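Local coordinates for protein agglutinin (Rhizoctonia solani, PDB 4G9M) that probably binds carbohydrate as a fungal lectin of the ricin-type beta-trefoil family, in a dimer built by domain swapping, at residues L21-G26 against E30-Q35; V58-V63 against T67-A72. All coordinates share one frame; numbering follows the deposited sequence.

Contact 1. Residues L21-G26 against E30-Q35; sequences LDLWRG and EGTAIQ
Gln35 holds its amide between two partners on 21-26, the carboxylate of Asp22 and the rim of the Trp24 indole. Its NE2 reaches Asp22 OD1 at 3.0 Å in a fairly straight bond (163° at the hydrogen); the oxygen lies almost in the amide plane but is met well above the plane of the carboxylate. The other amide atom, OE1, comes in the plane of the indole to its CE3 edge, 3.5 Å away, where ring C-H groups suit an oxygen. With CG of Gln35 between its backbone N and carbonyl carbon (chi1 70°) and the chain extended beyond, the amide lies alongside the acid. Asp22 OD2 accepts a hydrogen bond from Gln45 NE2, so both carboxylate oxygens have donors.

Under these side chains, Asp22 and Gln35 form an antiparallel hydrogen-bonded pair, Gln35 N reaching Asp22 O at 2.9 Å. Trp24 N adds a 2.9 Å bond to Ala33 O. Leu23 and Ile34 share the opposite face, where apolar chains pack, Leu23 CD1 on Ile34 CG1 at 3.6 Å; Leu21 CD1 adds a slightly tight 3.5 Å contact with Ile34 CG2. Thr32 CG2 sits between Leu23 CD1 and Trp24 O, while its hydroxyl bonds Ala29 O. At the far end, Gly31 and Thr32 both face Gly83 in a G1 bulge. Through the antiparallel pairs Asp22-Gln35 and Leu23-Ile34, strands 20-23 and 32-37 make a beta hairpin of the ricin-type beta-trefoil.

Contact 2. Residues V58-V63 against T67-A72; sequences VTLQNV and TYVGTA
With CG anti to the backbone N (chi1 -178°) and the rest of the chain extended, Gln61 runs along the Tyr68 ring, whose far end comes in beside strand 58-62. CG of Gln61 stands over the ring face, 4.1 Å from the Tyr68 centroid, a CH-pi contact, while the terminal amide continues nearly parallel to the ring, the planes 9° apart. Glutamine suits this place: its methylenes lie against the ring, its flat amide stacks at the CZ-OH end, and NE2 still bonds Gly66 O in the turn. Thr59 adds a smaller contact obliquely, with OG1 3.8 Å from Tyr68 CE2.

Two backbone bonds flank the bridge between Gln61 and Tyr68: Val69 N to Leu60 O at 2.9 Å, and Asn62 N to Thr67 O at 2.8 Å. Both are close to straight. Beyond them the chain turns a corner at Val69, and a water takes over, accepting from Leu60 N at 3.1 Å and donating to Val69 O at 2.9 Å. On the buried side the branched Val69 places CG2 against Leu60 CB, 3.7 Å apart. Asn62 suits the turn, its OD1 taking Ser65 N and its ND2 giving to Asn44 O. Strand 58-62 pairs on with strand 47-51; Leu60 packs on Leu90 of strand 90-94, and Tyr68 bonds through its backbone to Ser84 of strand 81-84.

Contact 1 closes before contact 2 opens along the chain, and their centres lie about 10 Å apart, yet they touch through buried side chains. Leu23 of contact 1 is the main go-between: its CB lies 3.5 Å from Asn62 ND2, and its CD2 lies 4.0 Å from Thr67 OG1, so the leucine packs against both segments of contact 2, 58-63 and 67-72. Ile34 CD1 meets Val69 CG2 at 4.0 Å, extending the apolar seam. Trp47 of strand 47-51 is common ground, touching Leu23 and Ile34 from 21-26 and 30-35 as well as Asn62 and Val69. Strand 81-84 also joins the two, pairing with 32-37 and with 68-71.

Contact 1. Residues L21-G26 against E30-Q35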
ATOM      1  N   LEU B  21       4.414  -9.781 -14.878  1.00 17.16           N
ATOM      2  CA  LEU B  21       5.283  -8.683 -15.313  1.00 13.14           C
ATOM      3  C   LEU B  21       6.618  -9.248 -15.828  1.00 22.36           C
ATOM      4  O   LEU B  21       7.297 -10.030 -15.138  1.00 20.02           O
ATOM      5  CB  LEU B  21       5.513  -7.718 -14.145  1.00 16.99           C
ATOM      6  CG  LEU B  21       6.020  -6.329 -14.516  1.00 20.57           C
ATOM      7  CD1 LEU B  21       4.939  -5.526 -15.246  1.00 19.35           C
ATOM      8  CD2 LEU B  21       6.473  -5.631 -13.221  1.00 21.67           C
ATOM      9  N   ASP B  22       6.968  -8.850 -17.048  1.00 17.40           N
ATOM     10  CA  ASP B  22       8.015  -9.500 -17.835  1.00 18.83           C
ATOM     11  C   ASP B  22       8.861  -8.441 -18.531  1.00 20.14           C
ATOM     12  O   ASP B  22       8.332  -7.576 -19.211  1.00 17.77           O
ATOM     13  CB  ASP B  22       7.335 -10.417 -18.870  1.00 21.77           C
ATOM     14  CG  ASP B  22       8.318 -11.173 -19.763  1.00 23.61           C
ATOM     15  OD1 ASP B  22       8.989 -10.540 -20.606  1.00 23.66           O
ATOM     16  OD2 ASP B  22       8.377 -12.420 -19.670  1.00 21.31           O
ATOM     17  N   LEU B  23      10.175  -8.493 -18.347  1.00 21.67           N
ATOM     18  CA  LEU B  23      11.070  -7.615 -19.080  1.00 18.11           C
ATOM     19  C   LEU B  23      11.501  -8.297 -20.370  1.00 19.55           C
ATOM     20  O   LEU B  23      12.049  -9.392 -20.339  1.00 20.35           O
ATOM     21  CB  LEU B  23      12.293  -7.255 -18.223  1.00 16.36           C
ATOM     22  CG  LEU B  23      13.326  -6.338 -18.880  1.00 17.21           C
ATOM     23  CD1 LEU B  23      12.743  -4.966 -19.190  1.00 15.08           C
ATOM     24  CD2 LEU B  23      14.529  -6.192 -17.976  1.00 21.59           C
ATOM     25  N   TRP B  24      11.235  -7.638 -21.499  1.00 19.31           N
ATOM     26  CA  TRP B  24      11.487  -8.164 -22.846  1.00 20.81           C
ATOM     27  C   TRP B  24      12.911  -8.701 -23.014  1.00 30.83           C
ATOM     28  O   TRP B  24      13.884  -7.954 -22.898  1.00 27.91           O
ATOM     29  CB  TRP B  24      11.185  -7.048 -23.853  1.00 22.72           C
ATOM     30  CG  TRP B  24      11.585  -7.265 -25.281  1.00 31.00           C
ATOM     31  CD1 TRP B  24      12.800  -6.995 -25.840  1.00 34.07           C
ATOM     32  CD2 TRP B  24      10.744  -7.718 -26.349  1.00 45.19           C
ATOM     33  NE1 TRP B  24      12.778  -7.283 -27.182  1.00 45.80           N
ATOM     34  CE2 TRP B  24      11.528  -7.728 -27.520  1.00 46.05           C
ATOM     35  CE3 TRP B  24       9.413  -8.130 -26.425  1.00 51.88           C
ATOM     36  CZ2 TRP B  24      11.023  -8.138 -28.752  1.00 53.61           C
ATOM     37  CZ3 TRP B  24       8.913  -8.534 -27.650  1.00 59.08           C
ATOM     38  CH2 TRP B  24       9.718  -8.535 -28.797  1.00 57.10           C
ATOM     39  N   ARG B  25      13.011 -10.012 -23.245  1.00 27.07           N
ATOM     40  CA  ARG B  25      14.285 -10.721 -23.416  1.00 32.05           C
ATOM     41  C   ARG B  25      15.252 -10.601 -22.225  1.00 33.66           C
ATOM     42  O   ARG B  25      16.410 -11.014 -22.314  1.00 36.61           O
ATOM     43  CB  ARG B  25      14.972 -10.313 -24.730  1.00 30.51           C
ATOM     44  CG  ARG B  25      14.215 -10.728 -25.990  1.00 33.52           C
ATOM     45  CD  ARG B  25      15.131 -10.769 -27.209  1.00 30.84           C
ATOM     46  NE  ARG B  25      15.609  -9.450 -27.619  1.00 36.79           N
ATOM     47  CZ  ARG B  25      15.152  -8.784 -28.677  1.00 46.72           C
ATOM     48  NH1 ARG B  25      14.202  -9.316 -29.434  1.00 42.12           N
ATOM     49  NH2 ARG B  25      15.644  -7.587 -28.980  1.00 46.32           N
ATOM     50  N   GLY B  26      14.766 -10.055 -21.112  1.00 28.84           N
ATOM     51  CA  GLY B  26      15.606  -9.738 -19.968  1.00 28.46           C
ATOM     52  C   GLY B  26      16.721  -8.754 -20.286  1.00 25.08           C
ATOM     53  O   GLY B  26      17.744  -8.710 -19.596  1.00 27.83           O
ATOM     54  N   GLU B  30      18.555   0.424 -22.105  1.00 23.91           N
ATOM     55  CA  GLU B  30      17.626   1.478 -21.703  1.00 25.20           C
ATOM     56  C   GLU B  30      16.413   1.522 -22.639  1.00 24.98           C
ATOM     57  O   GLU B  30      16.561   1.586 -23.861  1.00 24.51           O
ATOM     58  CB  GLU B  30      18.351   2.829 -21.708  1.00 27.55           C
ATOM     59  CG  GLU B  30      17.478   4.012 -21.356  1.00 28.79           C
ATOM     60  CD  GLU B  30      17.217   4.131 -19.862  1.00 23.40           C
ATOM     61  OE1 GLU B  30      18.112   3.784 -19.056  1.00 29.72           O
ATOM     62  OE2 GLU B  30      16.108   4.573 -19.500  1.00 33.13           O
ATOM     63  N   GLY B  31      15.213   1.474 -22.069  1.00 19.55           N
ATOM     64  CA  GLY B  31      13.999   1.502 -22.862  1.00 18.68           C
ATOM     65  C   GLY B  31      13.420   0.147 -23.243  1.00 19.01           C
ATOM     66  O   GLY B  31      12.467   0.084 -24.031  1.00 21.87           O
ATOM     67  N   THR B  32      13.975  -0.934 -22.693  1.00 19.86           N
ATOM     68  CA  THR B  32      13.476  -2.285 -22.983  1.00 19.45           C
ATOM     69  C   THR B  32      12.040  -2.470 -22.477  1.00 16.10           C
ATOM     70  O   THR B  32      11.753  -2.205 -21.319  1.00 19.45           O
ATOM     71  CB  THR B  32      14.407  -3.355 -22.378  1.00 21.19           C
ATOM     72  OG1 THR B  32      15.717  -3.213 -22.944  1.00 21.50           O
ATOM     73  CG2 THR B  32      13.887  -4.769 -22.664  1.00 20.42           C
ATOM     74  N   ALA B  33      11.140  -2.897 -23.365  1.00 17.45           N
ATOM     75  CA  ALA B  33       9.726  -3.052 -23.038  1.00 20.41           C
ATOM     76  C   ALA B  33       9.478  -3.934 -21.824  1.00 24.19           C
ATOM     77  O   ALA B  33      10.048  -5.011 -21.717  1.00 23.11           O
ATOM     78  CB  ALA B  33       8.986  -3.636 -24.232  1.00 20.41           C
ATOM     79  N   ILE B  34       8.619  -3.470 -20.924  1.00 18.90           N
ATOM     80  CA  ILE B  34       8.057  -4.324 -19.883  1.00 20.40           C
ATOM     81  C   ILE B  34       6.610  -4.647 -20.298  1.00 16.06           C
ATOM     82  O   ILE B  34       5.912  -3.802 -20.852  1.00 19.65           O
ATOM     83  CB  ILE B  34       8.156  -3.648 -18.492  1.00 21.33           C
ATOM     84  CG1 ILE B  34       9.632  -3.509 -18.101  1.00 21.63           C
ATOM     85  CG2 ILE B  34       7.424  -4.461 -17.444  1.00 22.49           C
ATOM     86  CD1 ILE B  34       9.874  -2.819 -16.765  1.00 19.08           C
ATOM     87  N   GLN B  35       6.178  -5.882 -20.060  1.00 17.53           N
ATOM     88  CA  GLN B  35       4.977  -6.392 -20.718  1.00 16.99           C
ATOM     89  C   GLN B  35       4.357  -7.500 -19.885  1.00 19.44           C
ATOM     90  O   GLN B  35       4.932  -7.932 -18.884  1.00 21.66           O
ATOM     91  CB  GLN B  35       5.359  -6.952 -22.098  1.00 17.26           C
ATOM     92  CG  GLN B  35       6.175  -8.233 -22.015  1.00 20.32           C
ATOM     93  CD  GLN B  35       6.904  -8.552 -23.296  1.00 28.58           C
ATOM     94  OE1 GLN B  35       6.619  -7.973 -24.352  1.00 28.32           O
ATOM     95  NE2 GLN B  35       7.857  -9.474 -23.217  1.00 25.80           N
TER

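Contact 2. Residues V58-V63 against T67-A72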
ATOM      1  N   VAL B  58       9.471   2.795  -2.999  1.00 16.13           N
ATOM      2  CA  VAL B  58      10.233   1.618  -3.384  1.00 16.94           C
ATOM      3  C   VAL B  58      10.681   1.707  -4.830  1.00 17.66           C
ATOM      4  O   VAL B  58      10.247   2.595  -5.585  1.00 16.82           O
ATOM      5  CB  VAL B  58       9.401   0.305  -3.252  1.00 15.86           C
ATOM      6  CG1 VAL B  58       8.883   0.154  -1.844  1.00 18.69           C
ATOM      7  CG2 VAL B  58       8.227   0.296  -4.255  1.00 17.32           C
ATOM      8  N   THR B  59      11.559   0.786  -5.213  1.00 17.07           N
ATOM      9  CA  THR B  59      11.836   0.530  -6.619  1.00 16.28           C
ATOM     10  C   THR B  59      11.647  -0.952  -6.883  1.00 18.44           C
ATOM     11  O   THR B  59      11.654  -1.765  -5.944  1.00 17.65           O
ATOM     12  CB  THR B  59      13.255   0.929  -7.022  1.00 17.66           C
ATOM     13  OG1 THR B  59      14.196   0.232  -6.199  1.00 21.22           O
ATOM     14  CG2 THR B  59      13.474   2.428  -6.870  1.00 18.60           C
ATOM     15  N   LEU B  60      11.480  -1.298  -8.157  1.00 16.48           N
ATOM     16  CA  LEU B  60      11.430  -2.692  -8.580  1.00 14.64           C
ATOM     17  C   LEU B  60      12.557  -2.911  -9.563  1.00 17.37           C
ATOM     18  O   LEU B  60      12.635  -2.215 -10.576  1.00 17.18           O
ATOM     19  CB  LEU B  60      10.077  -3.001  -9.238  1.00 17.61           C
ATOM     20  CG  LEU B  60       8.875  -3.071  -8.298  1.00 15.71           C
ATOM     21  CD1 LEU B  60       7.608  -3.300  -9.119  1.00 16.33           C
ATOM     22  CD2 LEU B  60       9.068  -4.196  -7.267  1.00 19.10           C
ATOM     23  N   GLN B  61      13.444  -3.855  -9.251  1.00 16.74           N
ATOM     24  CA  GLN B  61      14.600  -4.130 -10.108  1.00 14.11           C
ATOM     25  C   GLN B  61      14.529  -5.517 -10.732  1.00 18.83           C
ATOM     26  O   GLN B  61      14.296  -6.510 -10.034  1.00 20.40           O
ATOM     27  CB  GLN B  61      15.892  -3.979  -9.300  1.00 17.94           C
ATOM     28  CG  GLN B  61      17.140  -4.188 -10.106  1.00 18.10           C
ATOM     29  CD  GLN B  61      18.392  -4.127  -9.248  1.00 22.46           C
ATOM     30  OE1 GLN B  61      18.355  -4.445  -8.055  1.00 30.34           O
ATOM     31  NE2 GLN B  61      19.505  -3.714  -9.847  1.00 22.76           N
ATOM     32  N   ASN B  62      14.728  -5.604 -12.042  1.00 20.26           N
ATOM     33  CA  ASN B  62      14.679  -6.907 -12.707  1.00 18.96           C
ATOM     34  C   ASN B  62      15.851  -7.801 -12.315  1.00 20.38           C
ATOM     35  O   ASN B  62      17.002  -7.362 -12.310  1.00 18.36           O
ATOM     36  CB  ASN B  62      14.607  -6.749 -14.229  1.00 17.61           C
ATOM     37  CG  ASN B  62      14.258  -8.051 -14.930  1.00 21.01           C
ATOM     38  OD1 ASN B  62      15.136  -8.753 -15.448  1.00 20.74           O
ATOM     39  ND2 ASN B  62      12.971  -8.381 -14.948  1.00 19.27           N
ATOM     40  N   VAL B  63      15.564  -9.057 -11.974  1.00 16.65           N
ATOM     41  CA  VAL B  63      16.614  -9.964 -11.529  1.00 19.51           C
ATOM     42  C   VAL B  63      17.606 -10.259 -12.665  1.00 21.05           C
ATOM     43  O   VAL B  63      18.822 -10.315 -12.454  1.00 23.16           O
ATOM     44  CB  VAL B  63      16.025 -11.269 -10.943  1.00 18.60           C
ATOM     45  CG1 VAL B  63      17.086 -12.347 -10.848  1.00 22.86           C
ATOM     46  CG2 VAL B  63      15.420 -10.998  -9.571  1.00 19.67           C
ATOM     47  N   THR B  67      18.297  -3.778 -14.322  1.00 18.84           N
ATOM     48  CA  THR B  67      17.673  -2.479 -14.542  1.00 17.63           C
ATOM     49  C   THR B  67      16.340  -2.392 -13.812  1.00 17.77           C
ATOM     50  O   THR B  67      15.825  -3.395 -13.302  1.00 19.61           O
ATOM     51  CB  THR B  67      17.499  -2.156 -16.030  1.00 19.74           C
ATOM     52  OG1 THR B  67      16.734  -3.183 -16.676  1.00 17.88           O
ATOM     53  CG2 THR B  67      18.852  -2.035 -16.708  1.00 22.56           C
ATOM     54  N   TYR B  68      15.782  -1.191 -13.770  1.00 18.97           N
ATOM     55  CA  TYR B  68      14.628  -0.927 -12.936  1.00 16.90           C
ATOM     56  C   TYR B  68      13.371  -0.659 -13.738  1.00 19.98           C
ATOM     57  O   TYR B  68      13.426  -0.259 -14.909  1.00 19.78           O
ATOM     58  CB  TYR B  68      14.903   0.294 -12.063  1.00 17.41           C
ATOM     59  CG  TYR B  68      16.025   0.106 -11.076  1.00 18.60           C
ATOM     60  CD1 TYR B  68      17.349   0.292 -11.457  1.00 17.65           C
ATOM     61  CD2 TYR B  68      15.765  -0.295  -9.757  1.00 17.32           C
ATOM     62  CE1 TYR B  68      18.387   0.120 -10.548  1.00 20.67           C
ATOM     63  CE2 TYR B  68      16.806  -0.474  -8.843  1.00 17.89           C
ATOM     64  CZ  TYR B  68      18.103  -0.263  -9.243  1.00 21.86           C
ATOM     65  OH  TYR B  68      19.135  -0.440  -8.342  1.00 22.65           O
ATOM     66  N   VAL B  69      12.228  -0.842 -13.089  1.00 16.49           N
ATOM     67  CA  VAL B  69      10.964  -0.367 -13.656  1.00 17.45           C
ATOM     68  C   VAL B  69      11.054   1.138 -13.813  1.00 17.95           C
ATOM     69  O   VAL B  69      11.243   1.864 -12.836  1.00 18.41           O
ATOM     70  CB  VAL B  69       9.773  -0.711 -12.752  1.00 16.22           C
ATOM     71  CG1 VAL B  69       8.517   0.107 -13.138  1.00 19.92           C
ATOM     72  CG2 VAL B  69       9.506  -2.212 -12.821  1.00 22.34           C
ATOM     73  N   GLY B  70      10.921   1.596 -15.051  1.00 15.97           N
ATOM     74  CA  GLY B  70      11.060   3.003 -15.354  1.00 17.68           C
ATOM     75  C   GLY B  70      10.086   3.405 -16.431  1.00 16.59           C
ATOM     76  O   GLY B  70       9.030   2.779 -16.610  1.00 20.59           O
ATOM     77  N   THR B  71      10.429   4.460 -17.156  1.00 17.04           N
ATOM     78  CA  THR B  71       9.513   4.994 -18.159  1.00 18.37           C
ATOM     79  C   THR B  71      10.222   5.387 -19.456  1.00 17.30           C
ATOM     80  O   THR B  71      11.389   5.772 -19.454  1.00 19.99           O
ATOM     81  CB  THR B  71       8.704   6.183 -17.593  1.00 18.49           C
ATOM     82  OG1 THR B  71       7.732   6.630 -18.555  1.00 19.85           O
ATOM     83  CG2 THR B  71       9.630   7.326 -17.225  1.00 19.50           C
ATOM     84  N   ALA B  72       9.489   5.259 -20.557  1.00 17.98           N
ATOM     85  CA  ALA B  72       9.940   5.655 -21.892  1.00 19.43           C
ATOM     86  C   ALA B  72       9.992   7.165 -22.101  1.00 23.71           C
ATOM     87  O   ALA B  72      10.775   7.648 -22.917  1.00 21.83           O
ATOM     88  CB  ALA B  72       9.012   5.050 -22.929  1.00 20.52           C
TER
HETATM   89  O   HOH W   1      11.145   1.205  -9.987  1.00 17.72           O